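Local coordinates for protein subtilase cytotoxin subunit A (Escherichia coli, PDB 2IY9) that cleaves the host endoplasmic reticulum chaperone BiP as the subtilisin-like serine protease subunit of the AB5 subtilase cytotoxin, at residues T44-S49 with V281-T286. Numbering follows the deposited sequence.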
ATOM      1  N   THR A  44     -12.160  -8.999 -14.650  1.00 31.61           N
ATOM      2  CA  THR A  44     -11.746  -7.613 -14.831  1.00 30.09           C
ATOM      3  C   THR A  44     -10.296  -7.487 -14.394  1.00 29.27           C
ATOM      4  O   THR A  44      -9.988  -7.683 -13.214  1.00 28.57           O
ATOM      5  CB  THR A  44     -12.629  -6.657 -14.010  1.00 29.78           C
ATOM      6  OG1 THR A  44     -13.977  -6.712 -14.505  1.00 32.07           O
ATOM      7  CG2 THR A  44     -12.112  -5.226 -14.102  1.00 30.21           C
ATOM      8  N   PRO A  45      -9.397  -7.192 -15.343  1.00 28.30           N
ATOM      9  CA  PRO A  45      -7.989  -7.101 -14.972  1.00 27.76           C
ATOM     10  C   PRO A  45      -7.733  -5.929 -14.038  1.00 26.73           C
ATOM     11  O   PRO A  45      -8.271  -4.834 -14.226  1.00 26.13           O
ATOM     12  CB  PRO A  45      -7.279  -6.905 -16.320  1.00 27.88           C
ATOM     13  CG  PRO A  45      -8.294  -7.397 -17.358  1.00 28.46           C
ATOM     14  CD  PRO A  45      -9.591  -6.948 -16.782  1.00 28.72           C
ATOM     15  N   VAL A  46      -6.946  -6.194 -13.005  1.00 26.23           N
ATOM     16  CA  VAL A  46      -6.550  -5.186 -12.040  1.00 25.08           C
ATOM     17  C   VAL A  46      -5.052  -5.285 -11.902  1.00 24.30           C
ATOM     18  O   VAL A  46      -4.535  -6.350 -11.577  1.00 24.77           O
ATOM     19  CB  VAL A  46      -7.203  -5.433 -10.654  1.00 25.06           C
ATOM     20  CG1 VAL A  46      -6.665  -4.449  -9.612  1.00 25.02           C
ATOM     21  CG2 VAL A  46      -8.720  -5.317 -10.742  1.00 25.31           C
ATOM     22  N   VAL A  47      -4.369  -4.173 -12.156  1.00 23.43           N
ATOM     23  CA  VAL A  47      -2.921  -4.088 -12.030  1.00 22.61           C
ATOM     24  C   VAL A  47      -2.609  -3.130 -10.886  1.00 22.31           C
ATOM     25  O   VAL A  47      -2.997  -1.960 -10.916  1.00 22.55           O
ATOM     26  CB  VAL A  47      -2.258  -3.565 -13.330  1.00 22.53           C
ATOM     27  CG1 VAL A  47      -0.747  -3.501 -13.173  1.00 23.42           C
ATOM     28  CG2 VAL A  47      -2.642  -4.429 -14.540  1.00 22.67           C
ATOM     29  N   VAL A  48      -1.908  -3.632  -9.877  1.00 22.41           N
ATOM     30  CA  VAL A  48      -1.469  -2.792  -8.778  1.00 21.85           C
ATOM     31  C   VAL A  48      -0.057  -2.295  -9.075  1.00 22.20           C
ATOM     32  O   VAL A  48       0.832  -3.070  -9.455  1.00 22.05           O
ATOM     33  CB  VAL A  48      -1.497  -3.557  -7.434  1.00 21.32           C
ATOM     34  CG1 VAL A  48      -0.955  -2.682  -6.289  1.00 20.82           C
ATOM     35  CG2 VAL A  48      -2.921  -4.042  -7.123  1.00 21.75           C
ATOM     36  N   SER A  49       0.139  -0.991  -8.919  1.00 22.58           N
ATOM     37  CA  SER A  49       1.456  -0.408  -9.105  1.00 23.44           C
ATOM     38  C   SER A  49       2.302  -0.669  -7.849  1.00 23.26           C
ATOM     39  O   SER A  49       1.857  -0.421  -6.730  1.00 23.03           O
ATOM     40  CB  SER A  49       1.309   1.088  -9.407  1.00 23.85           C
ATOM     41  OG  SER A  49       2.555   1.636  -9.815  1.00 29.26           O
ATOM     42  N   VAL A 281      -6.473  -5.372  -0.766  1.00 21.62           N
ATOM     43  CA  VAL A 281      -7.911  -5.237  -0.511  1.00 21.58           C
ATOM     44  C   VAL A 281      -8.501  -4.228  -1.502  1.00 21.35           C
ATOM     45  O   VAL A 281      -9.517  -4.493  -2.117  1.00 21.01           O
ATOM     46  CB  VAL A 281      -8.213  -4.836   0.954  1.00 21.56           C
ATOM     47  CG1 VAL A 281      -9.726  -4.588   1.160  1.00 23.43           C
ATOM     48  CG2 VAL A 281      -7.682  -5.915   1.926  1.00 21.86           C
ATOM     49  N   LEU A 282      -7.846  -3.087  -1.673  1.00 21.70           N
ATOM     50  CA  LEU A 282      -8.307  -2.120  -2.662  1.00 22.13           C
ATOM     51  C   LEU A 282      -8.312  -2.710  -4.079  1.00 22.34           C
ATOM     52  O   LEU A 282      -9.236  -2.444  -4.856  1.00 22.68           O
ATOM     53  CB  LEU A 282      -7.494  -0.829  -2.598  1.00 22.56           C
ATOM     54  CG  LEU A 282      -7.784   0.137  -1.447  1.00 22.40           C
ATOM     55  CD1 LEU A 282      -6.580   1.104  -1.290  1.00 22.88           C
ATOM     56  CD2 LEU A 282      -9.072   0.916  -1.662  1.00 22.99           C
ATOM     57  N   ALA A 283      -7.313  -3.529  -4.398  1.00 22.33           N
ATOM     58  CA  ALA A 283      -7.273  -4.220  -5.701  1.00 22.17           C
ATOM     59  C   ALA A 283      -8.513  -5.095  -5.901  1.00 22.44           C
ATOM     60  O   ALA A 283      -9.141  -5.059  -6.965  1.00 22.77           O
ATOM     61  CB  ALA A 283      -6.003  -5.051  -5.842  1.00 22.10           C
ATOM     62  N   ALA A 284      -8.854  -5.867  -4.869  1.00 22.24           N
ATOM     63  CA  ALA A 284     -10.019  -6.740  -4.881  1.00 22.96           C
ATOM     64  C   ALA A 284     -11.308  -5.949  -5.103  1.00 23.24           C
ATOM     65  O   ALA A 284     -12.153  -6.344  -5.899  1.00 23.76           O
ATOM     66  CB  ALA A 284     -10.092  -7.535  -3.581  1.00 22.84           C
ATOM     67  N   MET A 285     -11.453  -4.828  -4.396  1.00 23.37           N
ATOM     68  CA  MET A 285     -12.589  -3.932  -4.596  1.00 23.08           C
ATOM     69  C   MET A 285     -12.661  -3.408  -6.035  1.00 23.69           C
ATOM     70  O   MET A 285     -13.733  -3.433  -6.664  1.00 23.54           O
ATOM     71  CB  MET A 285     -12.505  -2.757  -3.632  1.00 23.00           C
ATOM     72  CG  MET A 285     -12.531  -3.154  -2.166  1.00 22.76           C
ATOM     73  SD  MET A 285     -12.052  -1.816  -1.073  1.00 23.12           S
ATOM     74  CE  MET A 285     -13.359  -0.619  -1.267  1.00 23.98           C
ATOM     75  N   THR A 286     -11.521  -2.969  -6.570  1.00 24.03           N
ATOM     76  CA  THR A 286     -11.502  -2.336  -7.903  1.00 24.81           C
ATOM     77  C   THR A 286     -11.977  -3.287  -9.000  1.00 25.08           C
ATOM     78  O   THR A 286     -12.541  -2.847 -10.006  1.00 24.77           O
ATOM     79  CB  THR A 286     -10.110  -1.809  -8.295  1.00 24.87           C
ATOM     80  OG1 THR A 286      -9.216  -2.912  -8.450  1.00 28.94           O
ATOM     81  CG2 THR A 286      -9.562  -0.838  -7.257  1.00 22.79           C
TER
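V46 meets the helical segment 281-286 with both of its methyls, which abut the hydroxyl of T286 from the same side: V46 CG1 lies 3.2 Å from T286 OG1 and V46 CG2 lies 3.4 Å from that same oxygen. The two side chains run at a slant to each other, and no hydrogen bond crosses between the segments. One turn back along the helix, the methyl of A283 is shared by two valines, since A283 CB is 3.9 Å from V46 CG1 and only 3.5 Å from V48 CG2. The latter separation is shorter than usual for two carbons, evidence of tight packing where the strand passes the helix. V48 makes this approach with one branch alone, the methyl anti to its carbonyl carbon.

The hydroxyl that V46 touches is not left without a partner in this apolar setting. With chi1 at 66°, OG1 of T286 sits between the backbone N and the carbonyl carbon and turns back along the helix to donate a 2.6 Å hydrogen bond to O of A283, which pairs the buried hydroxyl within its own helix. The C=O...OG1 angle of 122° and a 24° tilt from the carbonyl plane describe a bent approach, somewhat off that plane. Closest CA atoms, V46 and A283, are 6.5 Å apart, a spacing consistent with the small side chain of A283.

Around this interface, T286 also touches the loop residue I146, and L297 of helix 294-304, while M285 packs on that helix and on helix 323-331. V46 and V48 are hydrogen-bonded through their backbones to L111 of the neighbouring strand 111-116, and V47 to G142 and E144. The contact thus lays helix 271-288, whose first turn holds S272, the probable charge-relay serine, against the entry to strand 47-52, the central-sheet strand of the subtilisin fold that ends at D52, the probable charge-relay aspartate.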